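Local coordinates for protein branched-chain phosphotransacylase (PDB 1YCO) that probably acts as an acyltransferase of the phosphate acetyltransferase and butyryltransferase family, moving branched-chain acyl groups between coenzyme A and phosphate, at residues Ile14-Lys19 and Asn44-Tyr48; Met1-Ala7 and Pro28-Phe34; Ile99-Ala104 and Leu116-Asn122; Gln69-Leu73 and Ala269-Val273. All blocks are in the same frame, centred on the assembly; numbering follows the deposited sequence.

Contact 1 (Ile14-Lys19 and Asn44-Tyr48); sequences ILQLVK and NLWKY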
loop_
_atom_site.group_PDB
_atom_site.type_symbol
_atom_site.label_atom_id
_atom_site.label_comp_id
_atom_site.label_asym_id
_atom_site.label_seq_id
_atom_site.Cartn_x
_atom_site.Cartn_y
_atom_site.Cartn_z
ATOM N N ILE A 14 -2.539 -7.768 -28.033
ATOM C CA ILE A 14 -3.324 -8.938 -27.678
ATOM C C ILE A 14 -2.769 -10.153 -28.421
ATOM O O ILE A 14 -2.724 -11.258 -27.880
ATOM C CB ILE A 14 -4.838 -8.738 -28.022
ATOM C CG1 ILE A 14 -5.426 -7.605 -27.178
ATOM C CG2 ILE A 14 -5.614 -10.021 -27.786
ATOM C CD1 ILE A 14 -5.333 -7.817 -25.655
ATOM N N LEU A 15 -2.319 -9.944 -29.653
ATOM C CA LEU A 15 -1.764 -11.035 -30.457
ATOM C C LEU A 15 -0.578 -11.696 -29.754
ATOM O O LEU A 15 -0.438 -12.921 -29.764
ATOM C CB LEU A 15 -1.314 -10.507 -31.818
ATOM C CG LEU A 15 -1.022 -11.585 -32.856
ATOM C CD1 LEU A 15 -2.307 -12.311 -33.224
ATOM C CD2 LEU A 15 -0.415 -10.940 -34.084
ATOM N N GLN A 16 0.273 -10.876 -29.148
ATOM C CA GLN A 16 1.440 -11.377 -28.433
ATOM C C GLN A 16 0.998 -12.286 -27.273
ATOM O O GLN A 16 1.669 -13.271 -26.954
ATOM C CB GLN A 16 2.265 -10.197 -27.903
ATOM C CG GLN A 16 3.774 -10.365 -28.032
ATOM C CD GLN A 16 4.551 -9.312 -27.245
ATOM O OE1 GLN A 16 4.292 -8.111 -27.369
ATOM N NE2 GLN A 16 5.511 -9.761 -26.431
ATOM N N LEU A 17 -0.138 -11.950 -26.657
ATOM C CA LEU A 17 -0.704 -12.723 -25.533
ATOM C C LEU A 17 -1.222 -14.079 -25.993
ATOM O O LEU A 17 -0.914 -15.117 -25.401
ATOM C CB LEU A 17 -1.871 -11.963 -24.882
ATOM C CG LEU A 17 -2.662 -12.700 -23.793
ATOM C CD1 LEU A 17 -1.720 -13.113 -22.666
ATOM C CD2 LEU A 17 -3.778 -11.800 -23.245
ATOM N N VAL A 18 -2.030 -14.046 -27.046
ATOM C CA VAL A 18 -2.602 -15.258 -27.606
ATOM C C VAL A 18 -1.484 -16.227 -27.985
ATOM O O VAL A 18 -1.482 -17.391 -27.564
ATOM C CB VAL A 18 -3.466 -14.930 -28.838
ATOM C CG1 VAL A 18 -3.999 -16.211 -29.456
ATOM C CG2 VAL A 18 -4.615 -14.021 -28.424
ATOM N N LYS A 19 -0.522 -15.744 -28.764
ATOM C CA LYS A 19 0.591 -16.592 -29.172
ATOM C C LYS A 19 1.241 -17.249 -27.953
ATOM O O LYS A 19 1.421 -18.475 -27.908
ATOM C CB LYS A 19 1.631 -15.778 -29.956
ATOM C CG LYS A 19 1.139 -15.341 -31.323
ATOM C CD LYS A 19 2.239 -14.717 -32.162
ATOM C CE LYS A 19 1.709 -14.330 -33.551
ATOM N NZ LYS A 19 2.729 -13.636 -34.410
ATOM N N ASN A 44 -3.859 -17.706 -38.559
ATOM C CA ASN A 44 -5.162 -18.266 -38.222
ATOM C C ASN A 44 -5.309 -18.661 -36.741
ATOM O O ASN A 44 -6.104 -19.546 -36.408
ATOM C CB ASN A 44 -5.456 -19.484 -39.097
ATOM C CG ASN A 44 -6.701 -19.300 -39.942
ATOM O OD1 ASN A 44 -7.731 -18.820 -39.449
ATOM N ND2 ASN A 44 -6.623 -19.692 -41.219
ATOM N N LEU A 45 -4.548 -18.007 -35.865
ATOM C CA LEU A 45 -4.603 -18.284 -34.429
ATOM C C LEU A 45 -6.054 -18.234 -33.915
ATOM O O LEU A 45 -6.740 -19.255 -33.850
ATOM C CB LEU A 45 -3.751 -17.264 -33.659
ATOM C CG LEU A 45 -2.272 -17.145 -34.048
ATOM C CD1 LEU A 45 -1.670 -15.949 -33.331
ATOM C CD2 LEU A 45 -1.517 -18.420 -33.697
ATOM N N TRP A 46 -6.516 -17.037 -33.557
ATOM C CA TRP A 46 -7.880 -16.859 -33.061
ATOM C C TRP A 46 -8.914 -16.855 -34.184
ATOM O O TRP A 46 -8.580 -17.045 -35.350
ATOM C CB TRP A 46 -8.008 -15.537 -32.287
ATOM C CG TRP A 46 -7.676 -14.289 -33.080
ATOM C CD1 TRP A 46 -8.096 -13.975 -34.342
ATOM C CD2 TRP A 46 -6.879 -13.180 -32.638
ATOM N NE1 TRP A 46 -7.609 -12.743 -34.714
ATOM C CE2 TRP A 46 -6.861 -12.234 -33.690
ATOM C CE3 TRP A 46 -6.179 -12.897 -31.457
ATOM C CZ2 TRP A 46 -6.168 -11.022 -33.595
ATOM C CZ3 TRP A 46 -5.489 -11.690 -31.360
ATOM C CH2 TRP A 46 -5.490 -10.767 -32.427
ATOM N N LYS A 47 -10.170 -16.631 -33.802
ATOM C CA LYS A 47 -11.300 -16.539 -34.718
ATOM C C LYS A 47 -11.764 -15.077 -34.737
ATOM O O LYS A 47 -12.571 -14.667 -33.898
ATOM C CB LYS A 47 -12.452 -17.424 -34.236
ATOM C CG LYS A 47 -12.262 -18.927 -34.472
ATOM C CD LYS A 47 -12.732 -19.391 -35.869
ATOM C CE LYS A 47 -11.933 -18.750 -37.014
ATOM N NZ LYS A 47 -10.491 -19.169 -37.065
ATOM N N TYR A 48 -11.245 -14.298 -35.684
ATOM C CA TYR A 48 -11.588 -12.878 -35.819
ATOM C C TYR A 48 -13.062 -12.636 -36.157
ATOM O O TYR A 48 -13.666 -13.396 -36.908
ATOM C CB TYR A 48 -10.720 -12.234 -36.910
ATOM C CG TYR A 48 -11.039 -10.776 -37.178
ATOM C CD1 TYR A 48 -10.650 -9.776 -36.281
ATOM C CD2 TYR A 48 -11.748 -10.396 -38.317
ATOM C CE1 TYR A 48 -10.960 -8.432 -36.516
ATOM C CE2 TYR A 48 -12.062 -9.060 -38.559
ATOM C CZ TYR A 48 -11.669 -8.084 -37.660
ATOM O OH TYR A 48 -11.993 -6.772 -37.901
#
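W46 turns its indole toward I14, L15 and V18 of the helix while its NE1 hydrogen-bonds to OD1 of N39, outside the two segments. That bond helps to fix how the ring is turned. No hydrogen bond joins 14-19 to 44-48, so the contact is apolar. L15 CD1 lies over one face of the indole, 4.0 Å from the centroid of the W46 six-membered ring. It stands 25° off the ring normal and toward the rim, a CH-pi contact. V18 comes from another direction. Its CG2 meets the ring edge nearly in plane, 3.6 Å from W46 CE3. I14 CG2 approaches W46 CZ3 obliquely at 3.9 Å. W46 CG sits between its own backbone N and carbonyl carbon (chi1 59°), which turns the indole toward the helix. L45 adds a second, more exposed patch. Its CD1 touches two helix residues, at 3.7 Å from L15 CD1 and 3.5 Å from K19 CG. The lysine thus contributes the aliphatic part of its chain, with CE also near L45 CD1. L15 CD1 is shared, touching both W46 and L45. Helix 12-24 meets the loop residues just before strand 47-50, the outermost strand of the parallel sheet in this chain. F31 and V33 of strand 29-35 lie against W46, and F31 also touches V18. On another side of the helix, L17 packs on K262 and F263 of helix 259-274.

Contact 2 (Met1-Ala7 and Pro28-Phe34); sequences MITVSIA and PLQFIVF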
loop_
_atom_site.group_PDB
_atom_site.type_symbol
_atom_site.label_atom_id
_atom_site.label_comp_id
_atom_site.label_asym_id
_atom_site.label_seq_id
_atom_site.Cartn_x
_atom_site.Cartn_y
_atom_site.Cartn_z
ATOM N N MET A 1 -12.335 -28.177 -22.549
ATOM C CA MET A 1 -11.831 -27.174 -23.518
ATOM C C MET A 1 -12.260 -25.796 -23.049
ATOM O O MET A 1 -13.403 -25.601 -22.642
ATOM C CB MET A 1 -12.390 -27.466 -24.905
ATOM C CG MET A 1 -11.591 -26.871 -26.044
ATOM S SD MET A 1 -12.213 -25.291 -26.538
ATOM C CE MET A 1 -13.776 -25.787 -27.317
ATOM N N ILE A 2 -11.332 -24.843 -23.100
ATOM C CA ILE A 2 -11.605 -23.485 -22.653
ATOM C C ILE A 2 -11.569 -22.473 -23.788
ATOM O O ILE A 2 -10.546 -22.302 -24.445
ATOM C CB ILE A 2 -10.591 -23.058 -21.562
ATOM C CG1 ILE A 2 -10.847 -23.866 -20.292
ATOM C CG2 ILE A 2 -10.678 -21.550 -21.312
ATOM C CD1 ILE A 2 -9.916 -23.548 -19.151
ATOM N N THR A 3 -12.697 -21.808 -24.006
ATOM C CA THR A 3 -12.797 -20.791 -25.039
ATOM C C THR A 3 -12.750 -19.420 -24.354
ATOM O O THR A 3 -13.381 -19.220 -23.316
ATOM C CB THR A 3 -14.131 -20.923 -25.834
ATOM O OG1 THR A 3 -14.180 -22.200 -26.476
ATOM C CG2 THR A 3 -14.251 -19.832 -26.888
ATOM N N VAL A 4 -11.994 -18.489 -24.926
ATOM C CA VAL A 4 -11.888 -17.146 -24.370
ATOM C C VAL A 4 -12.434 -16.085 -25.340
ATOM O O VAL A 4 -12.091 -16.047 -26.531
ATOM C CB VAL A 4 -10.415 -16.779 -24.018
ATOM C CG1 VAL A 4 -10.370 -15.425 -23.331
ATOM C CG2 VAL A 4 -9.797 -17.837 -23.110
ATOM N N SER A 5 -13.290 -15.219 -24.813
ATOM C CA SER A 5 -13.897 -14.149 -25.588
ATOM C C SER A 5 -13.143 -12.844 -25.314
ATOM O O SER A 5 -12.975 -12.447 -24.166
ATOM C CB SER A 5 -15.372 -14.032 -25.188
ATOM O OG SER A 5 -16.021 -12.938 -25.800
ATOM N N ILE A 6 -12.692 -12.171 -26.366
ATOM C CA ILE A 6 -11.937 -10.934 -26.186
ATOM C C ILE A 6 -12.605 -9.719 -26.817
ATOM O O ILE A 6 -12.819 -9.669 -28.032
ATOM C CB ILE A 6 -10.521 -11.071 -26.776
ATOM C CG1 ILE A 6 -9.861 -12.341 -26.219
ATOM C CG2 ILE A 6 -9.695 -9.819 -26.459
ATOM C CD1 ILE A 6 -8.421 -12.524 -26.597
ATOM N N ALA A 7 -12.918 -8.730 -25.984
ATOM C CA ALA A 7 -13.553 -7.504 -26.449
ATOM C C ALA A 7 -12.490 -6.502 -26.893
ATOM O O ALA A 7 -11.806 -5.893 -26.066
ATOM C CB ALA A 7 -14.419 -6.906 -25.339
ATOM N N PRO A 28 -6.667 -27.909 -24.045
ATOM C CA PRO A 28 -7.280 -27.224 -25.190
ATOM C C PRO A 28 -7.727 -25.788 -24.902
ATOM O O PRO A 28 -8.505 -25.542 -23.983
ATOM C CB PRO A 28 -8.450 -28.143 -25.545
ATOM C CG PRO A 28 -7.921 -29.495 -25.178
ATOM C CD PRO A 28 -7.298 -29.223 -23.830
ATOM N N LEU A 29 -7.224 -24.857 -25.704
ATOM C CA LEU A 29 -7.540 -23.439 -25.582
ATOM C C LEU A 29 -8.003 -22.893 -26.925
ATOM O O LEU A 29 -7.549 -23.344 -27.975
ATOM C CB LEU A 29 -6.306 -22.647 -25.156
ATOM C CG LEU A 29 -6.135 -22.189 -23.709
ATOM C CD1 LEU A 29 -4.886 -21.312 -23.626
ATOM C CD2 LEU A 29 -7.358 -21.415 -23.254
ATOM N N GLN A 30 -8.892 -21.909 -26.888
ATOM C CA GLN A 30 -9.403 -21.287 -28.102
ATOM C C GLN A 30 -9.706 -19.808 -27.861
ATOM O O GLN A 30 -10.176 -19.430 -26.786
ATOM C CB GLN A 30 -10.672 -22.008 -28.556
ATOM C CG GLN A 30 -11.414 -21.313 -29.678
ATOM C CD GLN A 30 -12.568 -22.144 -30.210
ATOM O OE1 GLN A 30 -13.542 -22.426 -29.496
ATOM N NE2 GLN A 30 -12.460 -22.547 -31.470
ATOM N N PHE A 31 -9.448 -18.979 -28.867
ATOM C CA PHE A 31 -9.696 -17.550 -28.754
ATOM C C PHE A 31 -10.635 -17.018 -29.830
ATOM O O PHE A 31 -10.513 -17.352 -31.010
ATOM C CB PHE A 31 -8.378 -16.768 -28.804
ATOM C CG PHE A 31 -7.466 -17.034 -27.634
ATOM C CD1 PHE A 31 -6.469 -18.007 -27.710
ATOM C CD2 PHE A 31 -7.613 -16.320 -26.446
ATOM C CE1 PHE A 31 -5.632 -18.260 -26.623
ATOM C CE2 PHE A 31 -6.780 -16.570 -25.356
ATOM C CZ PHE A 31 -5.786 -17.542 -25.443
ATOM N N ILE A 32 -11.578 -16.190 -29.403
ATOM C CA ILE A 32 -12.547 -15.579 -30.291
ATOM C C ILE A 32 -12.475 -14.085 -30.005
ATOM O O ILE A 32 -12.903 -13.620 -28.950
ATOM C CB ILE A 32 -13.957 -16.122 -30.006
ATOM C CG1 ILE A 32 -13.955 -17.633 -30.201
ATOM C CG2 ILE A 32 -14.977 -15.467 -30.932
ATOM C CD1 ILE A 32 -15.266 -18.297 -29.872
ATOM N N VAL A 33 -11.921 -13.341 -30.952
ATOM C CA VAL A 33 -11.743 -11.909 -30.799
ATOM C C VAL A 33 -12.737 -11.055 -31.569
ATOM O O VAL A 33 -13.021 -11.322 -32.735
ATOM C CB VAL A 33 -10.335 -11.494 -31.264
ATOM C CG1 VAL A 33 -10.146 -9.990 -31.093
ATOM C CG2 VAL A 33 -9.284 -12.272 -30.487
ATOM N N PHE A 34 -13.242 -10.013 -30.914
ATOM C CA PHE A 34 -14.184 -9.085 -31.531
ATOM C C PHE A 34 -13.533 -7.709 -31.527
ATOM O O PHE A 34 -12.970 -7.295 -30.517
ATOM C CB PHE A 34 -15.489 -8.999 -30.732
ATOM C CG PHE A 34 -16.091 -10.328 -30.392
ATOM C CD1 PHE A 34 -15.534 -11.123 -29.397
ATOM C CD2 PHE A 34 -17.240 -10.769 -31.041
ATOM C CE1 PHE A 34 -16.114 -12.337 -29.046
ATOM C CE2 PHE A 34 -17.829 -11.983 -30.700
ATOM C CZ PHE A 34 -17.264 -12.768 -29.697
#
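V4 and F31 lie side by side at the apolar centre, with V4 CB 3.7 Å from F31 CD2. They belong to adjacent parallel strands of a beta-alpha-beta unit, strand 2-7, helix 12-24 and strand 29-35. I6 CD1 extends this patch, touching F31 CD2 at 3.9 Å and V33 CG2 at 4.0 Å. Near the start of the strands I2 CG2 meets L29 CD2. F31 and I6 also touch helix 12-24, and I2 and L29 touch helix 259-274, so both helices pack on this face. The backbones are joined by six N-H to O bonds in regular parallel register. The opposite face carries T3, S5, Q30, I32 and F34. Here I6 O lies near the plane of the F34 ring, at its edge, and S5 OG approaches F34 CE1 obliquely at 3.3 Å while hydrogen-bonded to A61 O of helix 54-66. T3 CG2 packs on I32 CD1 at 3.5 Å. At the polar edge the Q30 chain is extended, with CG anti to the backbone N (chi1 171°), which brings its amide level with T3. T3 OG1 donates to Q30 OE1 at 3.1 Å, in the carbonyl plane and on a lone pair.

Contact 3 (Ile99-Ala104 and Leu116-Asn122); sequences ILSHVA and LTDCAMN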
loop_
_atom_site.group_PDB
_atom_site.type_symbol
_atom_site.label_atom_id
_atom_site.label_comp_id
_atom_site.label_asym_id
_atom_site.label_seq_id
_atom_site.Cartn_x
_atom_site.Cartn_y
_atom_site.Cartn_z
ATOM N N ILE A 99 -22.593 -9.497 -4.907
ATOM C CA ILE A 99 -21.848 -8.356 -5.437
ATOM C C ILE A 99 -20.621 -8.797 -6.236
ATOM O O ILE A 99 -20.166 -9.931 -6.118
ATOM C CB ILE A 99 -21.334 -7.432 -4.316
ATOM C CG1 ILE A 99 -20.103 -8.051 -3.669
ATOM C CG2 ILE A 99 -22.414 -7.204 -3.260
ATOM C CD1 ILE A 99 -18.906 -7.126 -3.648
ATOM N N LEU A 100 -20.093 -7.887 -7.049
ATOM C CA LEU A 100 -18.897 -8.165 -7.827
ATOM C C LEU A 100 -17.704 -7.614 -7.042
ATOM O O LEU A 100 -17.819 -6.612 -6.339
ATOM C CB LEU A 100 -18.959 -7.471 -9.195
ATOM C CG LEU A 100 -20.031 -7.910 -10.211
ATOM C CD1 LEU A 100 -19.952 -7.030 -11.457
ATOM C CD2 LEU A 100 -19.833 -9.373 -10.581
ATOM N N SER A 101 -16.565 -8.275 -7.167
ATOM C CA SER A 101 -15.370 -7.835 -6.488
ATOM C C SER A 101 -14.176 -8.170 -7.371
ATOM O O SER A 101 -14.317 -8.839 -8.392
ATOM C CB SER A 101 -15.221 -8.541 -5.123
ATOM O OG SER A 101 -15.027 -9.948 -5.255
ATOM N N HIS A 102 -13.002 -7.693 -6.990
ATOM C CA HIS A 102 -11.826 -8.019 -7.754
ATOM C C HIS A 102 -10.933 -8.782 -6.806
ATOM O O HIS A 102 -10.813 -8.448 -5.622
ATOM C CB HIS A 102 -11.129 -6.765 -8.269
ATOM C CG HIS A 102 -9.910 -7.049 -9.092
ATOM N ND1 HIS A 102 -8.724 -7.482 -8.538
ATOM C CD2 HIS A 102 -9.699 -6.979 -10.429
ATOM C CE1 HIS A 102 -7.834 -7.669 -9.498
ATOM N NE2 HIS A 102 -8.400 -7.372 -10.654
ATOM N N VAL A 103 -10.337 -9.834 -7.338
ATOM C CA VAL A 103 -9.447 -10.683 -6.574
ATOM C C VAL A 103 -8.177 -10.910 -7.383
ATOM O O VAL A 103 -8.229 -11.200 -8.575
ATOM C CB VAL A 103 -10.092 -12.060 -6.282
ATOM C CG1 VAL A 103 -9.056 -13.020 -5.691
ATOM C CG2 VAL A 103 -11.263 -11.893 -5.323
ATOM N N ALA A 104 -7.040 -10.795 -6.711
ATOM C CA ALA A 104 -5.753 -10.982 -7.345
ATOM C C ALA A 104 -4.986 -12.106 -6.670
ATOM O O ALA A 104 -5.133 -12.351 -5.465
ATOM C CB ALA A 104 -4.931 -9.689 -7.273
ATOM N N LEU A 116 -5.234 -11.372 -2.808
ATOM C CA LEU A 116 -5.409 -10.000 -2.376
ATOM C C LEU A 116 -6.756 -9.570 -2.924
ATOM O O LEU A 116 -7.049 -9.779 -4.106
ATOM C CB LEU A 116 -4.317 -9.105 -2.964
ATOM C CG LEU A 116 -4.434 -7.592 -2.700
ATOM C CD1 LEU A 116 -4.456 -7.298 -1.213
ATOM C CD2 LEU A 116 -3.263 -6.887 -3.367
ATOM N N THR A 117 -7.593 -8.974 -2.094
ATOM C CA THR A 117 -8.853 -8.596 -2.656
ATOM C C THR A 117 -9.438 -7.237 -2.440
ATOM O O THR A 117 -9.484 -6.651 -1.348
ATOM C CB THR A 117 -9.955 -9.648 -2.383
ATOM O OG1 THR A 117 -11.201 -9.130 -2.849
ATOM C CG2 THR A 117 -10.054 -9.975 -0.924
ATOM N N ASP A 118 -9.877 -6.788 -3.601
ATOM C CA ASP A 118 -10.544 -5.564 -3.893
ATOM C C ASP A 118 -9.781 -4.277 -3.977
ATOM O O ASP A 118 -9.932 -3.389 -3.156
ATOM C CB ASP A 118 -11.779 -5.429 -3.037
ATOM C CG ASP A 118 -13.007 -5.170 -3.890
ATOM O OD1 ASP A 118 -14.106 -4.992 -3.313
ATOM O OD2 ASP A 118 -12.848 -5.138 -5.140
ATOM N N CYS A 119 -9.000 -4.181 -5.048
ATOM C CA CYS A 119 -8.222 -2.996 -5.340
ATOM C C CYS A 119 -8.615 -2.430 -6.709
ATOM O O CYS A 119 -7.786 -1.822 -7.394
ATOM C CB CYS A 119 -6.749 -3.346 -5.315
ATOM S SG CYS A 119 -6.370 -4.961 -5.991
ATOM N N ALA A 120 -9.879 -2.635 -7.099
ATOM C CA ALA A 120 -10.400 -2.148 -8.382
ATOM C C ALA A 120 -11.916 -1.932 -8.453
ATOM O O ALA A 120 -12.380 -1.052 -9.181
ATOM C CB ALA A 120 -9.982 -3.095 -9.511
ATOM N N MET A 121 -12.687 -2.719 -7.708
ATOM C CA MET A 121 -14.145 -2.607 -7.753
ATOM C C MET A 121 -14.811 -1.748 -6.671
ATOM O O MET A 121 -15.350 -0.679 -6.958
ATOM C CB MET A 121 -14.792 -3.999 -7.723
ATOM C CG MET A 121 -14.595 -4.858 -8.970
ATOM S SD MET A 121 -15.348 -4.182 -10.498
ATOM C CE MET A 121 -17.073 -4.504 -10.195
ATOM N N ASN A 122 -14.791 -2.224 -5.433
ATOM C CA ASN A 122 -15.428 -1.512 -4.340
ATOM C C ASN A 122 -14.523 -0.483 -3.681
ATOM O O ASN A 122 -13.585 -0.829 -2.978
ATOM C CB ASN A 122 -15.943 -2.543 -3.335
ATOM C CG ASN A 122 -16.893 -3.554 -3.990
ATOM O OD1 ASN A 122 -18.080 -3.280 -4.166
ATOM N ND2 ASN A 122 -16.360 -4.707 -4.386
HETATM O O HOH W 1 -19.372 -3.932 -7.169
HETATM O O HOH W 2 -13.337 -10.830 -3.008
HETATM O O HOH W 3 -7.666 -7.262 -6.071
#
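M121 reaches across to S101, H102 and L100. Its CB lies against S101 CA. CG is close to the following peptide, 3.7 Å from S101 C and 3.8 Å from H102 N. The chain then bends at chi2 (-64°) and again at SD, and this return brings CE to L100 CB at 3.7 Å. Beside M121, N122 ND2 donates to L100 O at 3.1 Å, meeting a lone pair of that carbonyl, with the oxygen close to the amide plane of N122. The two segments are the open end of a beta hairpin, strands 101-107 and 113-117, where the second strand runs out into a loop. A104 and L116 form a hydrogen-bonded antiparallel pair, and V103 and T117 a non-hydrogen-bonded one. Past them H102 O is gripped twice: D118 N at 2.8 Å and T117 OG1 at 2.9 Å reach it from opposite faces of its plane. H102 N bonds to D118 OD2 at 3.2 Å, from above the carboxylate plane. A water joins T117 OG1 to S101 OG, which also bonds to N136 of helix 127-143.

Contact 4 (Gln69-Leu73 and Ala269-Val273); sequences QAQIL and AMRQV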
loop_
_atom_site.group_PDB
_atom_site.type_symbol
_atom_site.label_atom_id
_atom_site.label_comp_id
_atom_site.label_asym_id
_atom_site.label_seq_id
_atom_site.Cartn_x
_atom_site.Cartn_y
_atom_site.Cartn_z
ATOM N N GLN A 69 -20.822 -20.754 -23.818
ATOM C CA GLN A 69 -20.148 -20.605 -25.101
ATOM C C GLN A 69 -18.687 -20.237 -24.837
ATOM O O GLN A 69 -17.774 -20.732 -25.503
ATOM C CB GLN A 69 -20.834 -19.517 -25.927
ATOM C CG GLN A 69 -20.737 -19.721 -27.428
ATOM C CD GLN A 69 -21.838 -20.614 -27.973
ATOM O OE1 GLN A 69 -23.002 -20.220 -28.026
ATOM N NE2 GLN A 69 -21.472 -21.822 -28.381
ATOM N N ALA A 70 -18.478 -19.361 -23.860
ATOM C CA ALA A 70 -17.136 -18.943 -23.470
ATOM C C ALA A 70 -17.065 -19.092 -21.957
ATOM O O ALA A 70 -18.073 -18.920 -21.269
ATOM C CB ALA A 70 -16.880 -17.495 -23.891
ATOM N N GLN A 71 -15.879 -19.425 -21.453
ATOM C CA GLN A 71 -15.648 -19.640 -20.022
ATOM C C GLN A 71 -14.882 -18.496 -19.362
ATOM O O GLN A 71 -14.778 -18.430 -18.137
ATOM C CB GLN A 71 -14.860 -20.938 -19.798
ATOM C CG GLN A 71 -15.581 -22.207 -20.188
ATOM C CD GLN A 71 -15.938 -22.267 -21.669
ATOM O OE1 GLN A 71 -15.063 -22.270 -22.545
ATOM N NE2 GLN A 71 -17.235 -22.297 -21.953
ATOM N N ILE A 72 -14.315 -17.615 -20.175
ATOM C CA ILE A 72 -13.571 -16.483 -19.644
ATOM C C ILE A 72 -13.752 -15.260 -20.533
ATOM O O ILE A 72 -13.727 -15.361 -21.759
ATOM C CB ILE A 72 -12.058 -16.787 -19.546
ATOM C CG1 ILE A 72 -11.812 -17.944 -18.572
ATOM C CG2 ILE A 72 -11.311 -15.549 -19.073
ATOM C CD1 ILE A 72 -10.385 -18.482 -18.618
ATOM N N LEU A 73 -13.950 -14.110 -19.909
ATOM C CA LEU A 73 -14.106 -12.869 -20.637
ATOM C C LEU A 73 -12.830 -12.053 -20.427
ATOM O O LEU A 73 -12.312 -11.980 -19.311
ATOM C CB LEU A 73 -15.314 -12.096 -20.106
ATOM C CG LEU A 73 -15.632 -10.787 -20.830
ATOM C CD1 LEU A 73 -15.972 -11.087 -22.287
ATOM C CD2 LEU A 73 -16.789 -10.094 -20.147
ATOM N N ALA A 269 -7.382 -16.820 -14.304
ATOM C CA ALA A 269 -8.753 -17.077 -14.751
ATOM C C ALA A 269 -8.950 -18.525 -15.199
ATOM O O ALA A 269 -9.945 -19.169 -14.845
ATOM C CB ALA A 269 -9.122 -16.124 -15.898
ATOM N N MET A 270 -8.008 -19.033 -15.991
ATOM C CA MET A 270 -8.091 -20.420 -16.457
ATOM C C MET A 270 -8.091 -21.358 -15.250
ATOM O O MET A 270 -8.805 -22.360 -15.218
ATOM C CB MET A 270 -6.910 -20.763 -17.374
ATOM C CG MET A 270 -7.036 -20.196 -18.775
ATOM S SD MET A 270 -5.524 -20.364 -19.773
ATOM C CE MET A 270 -5.312 -22.157 -19.782
ATOM N N ARG A 271 -7.296 -21.005 -14.251
ATOM C CA ARG A 271 -7.187 -21.817 -13.058
ATOM C C ARG A 271 -8.515 -21.909 -12.301
ATOM O O ARG A 271 -8.820 -22.939 -11.711
ATOM C CB ARG A 271 -6.087 -21.244 -12.165
ATOM C CG ARG A 271 -5.526 -22.198 -11.133
ATOM C CD ARG A 271 -4.010 -22.112 -11.127
ATOM N NE ARG A 271 -3.462 -21.755 -9.821
ATOM C CZ ARG A 271 -3.553 -22.506 -8.728
ATOM N NH1 ARG A 271 -4.183 -23.676 -8.768
ATOM N NH2 ARG A 271 -2.997 -22.088 -7.597
ATOM N N GLN A 272 -9.310 -20.841 -12.327
ATOM C CA GLN A 272 -10.599 -20.842 -11.636
ATOM C C GLN A 272 -11.632 -21.629 -12.444
ATOM O O GLN A 272 -12.567 -22.214 -11.894
ATOM C CB GLN A 272 -11.113 -19.413 -11.442
ATOM C CG GLN A 272 -10.131 -18.486 -10.754
ATOM C CD GLN A 272 -10.608 -17.037 -10.713
ATOM O OE1 GLN A 272 -9.821 -16.110 -10.918
ATOM N NE2 GLN A 272 -11.885 -16.836 -10.431
ATOM N N VAL A 273 -11.454 -21.635 -13.758
ATOM C CA VAL A 273 -12.366 -22.337 -14.643
ATOM C C VAL A 273 -12.279 -23.851 -14.526
ATOM O O VAL A 273 -13.307 -24.536 -14.496
ATOM C CB VAL A 273 -12.126 -21.949 -16.106
ATOM C CG1 VAL A 273 -12.865 -22.917 -17.028
ATOM C CG2 VAL A 273 -12.601 -20.523 -16.338
#
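I72 pushes its side chain against the flank of the helix, where A269, M270 and V273 form a shallow hollow. CD1 is the leading bump. It settles over the backbone between A269 and M270, 3.6 Å from M270 N and 3.7 Å from A269 C. The A269 methyl forms one wall, with its CB 3.8 Å from I72 CD1 and 3.9 Å from I72 CG2. M270 points its CB away from the strand, yet its CG closes another side of the hollow at 3.8 Å from I72 CD1. I72 CG1 is anti to the carbonyl carbon (chi1 -63°) and the chain runs on extended, which carries CD1 this far. The helix is 259-274, near the C-terminus, and it packs on the five-stranded parallel sheet of an alpha/beta domain. Strand 72-75 lies between strands 2-7 and 250-252. The fit is reciprocal, because V273 is a bump from the helix side. Its CG2 drops between I72 CG1, at 3.5 Å, and Q71 O, also at 3.5 Å. The other branch, V273 CG1, lies against Q71 CB. Only the near part of Q71 takes part. Its chain bends at chi2 (61°) and leads the amide off, where OE1 accepts a hydrogen bond from T3 N. I2 of strand 2-7 and P249 also touch V273, and V251 touches both I72 and A269.

Contacts 1, 2 and 4 follow one another across the parallel sheet, whose strand order is 3-2-1-4-5. Contact 2 lies in the middle, with its centre about 9 Å from each of the other two. It touches contact 1 through a probable K47 N to F31 O bond of 2.9 Å. It touches contact 4 through a probable backbone hydrogen bond, S5 N to I72 O at 3.1 Å. Contacts 1 and 4 do not touch; their centres are about 17 Å apart. Contact 3 belongs to the mixed sheet, about 28 Å from contact 1 between centres. Its nearest neighbour here is contact 4, about 6 Å away between nearest atoms. Along the chain, contact 3 is nested within the long loop that contact 4 closes.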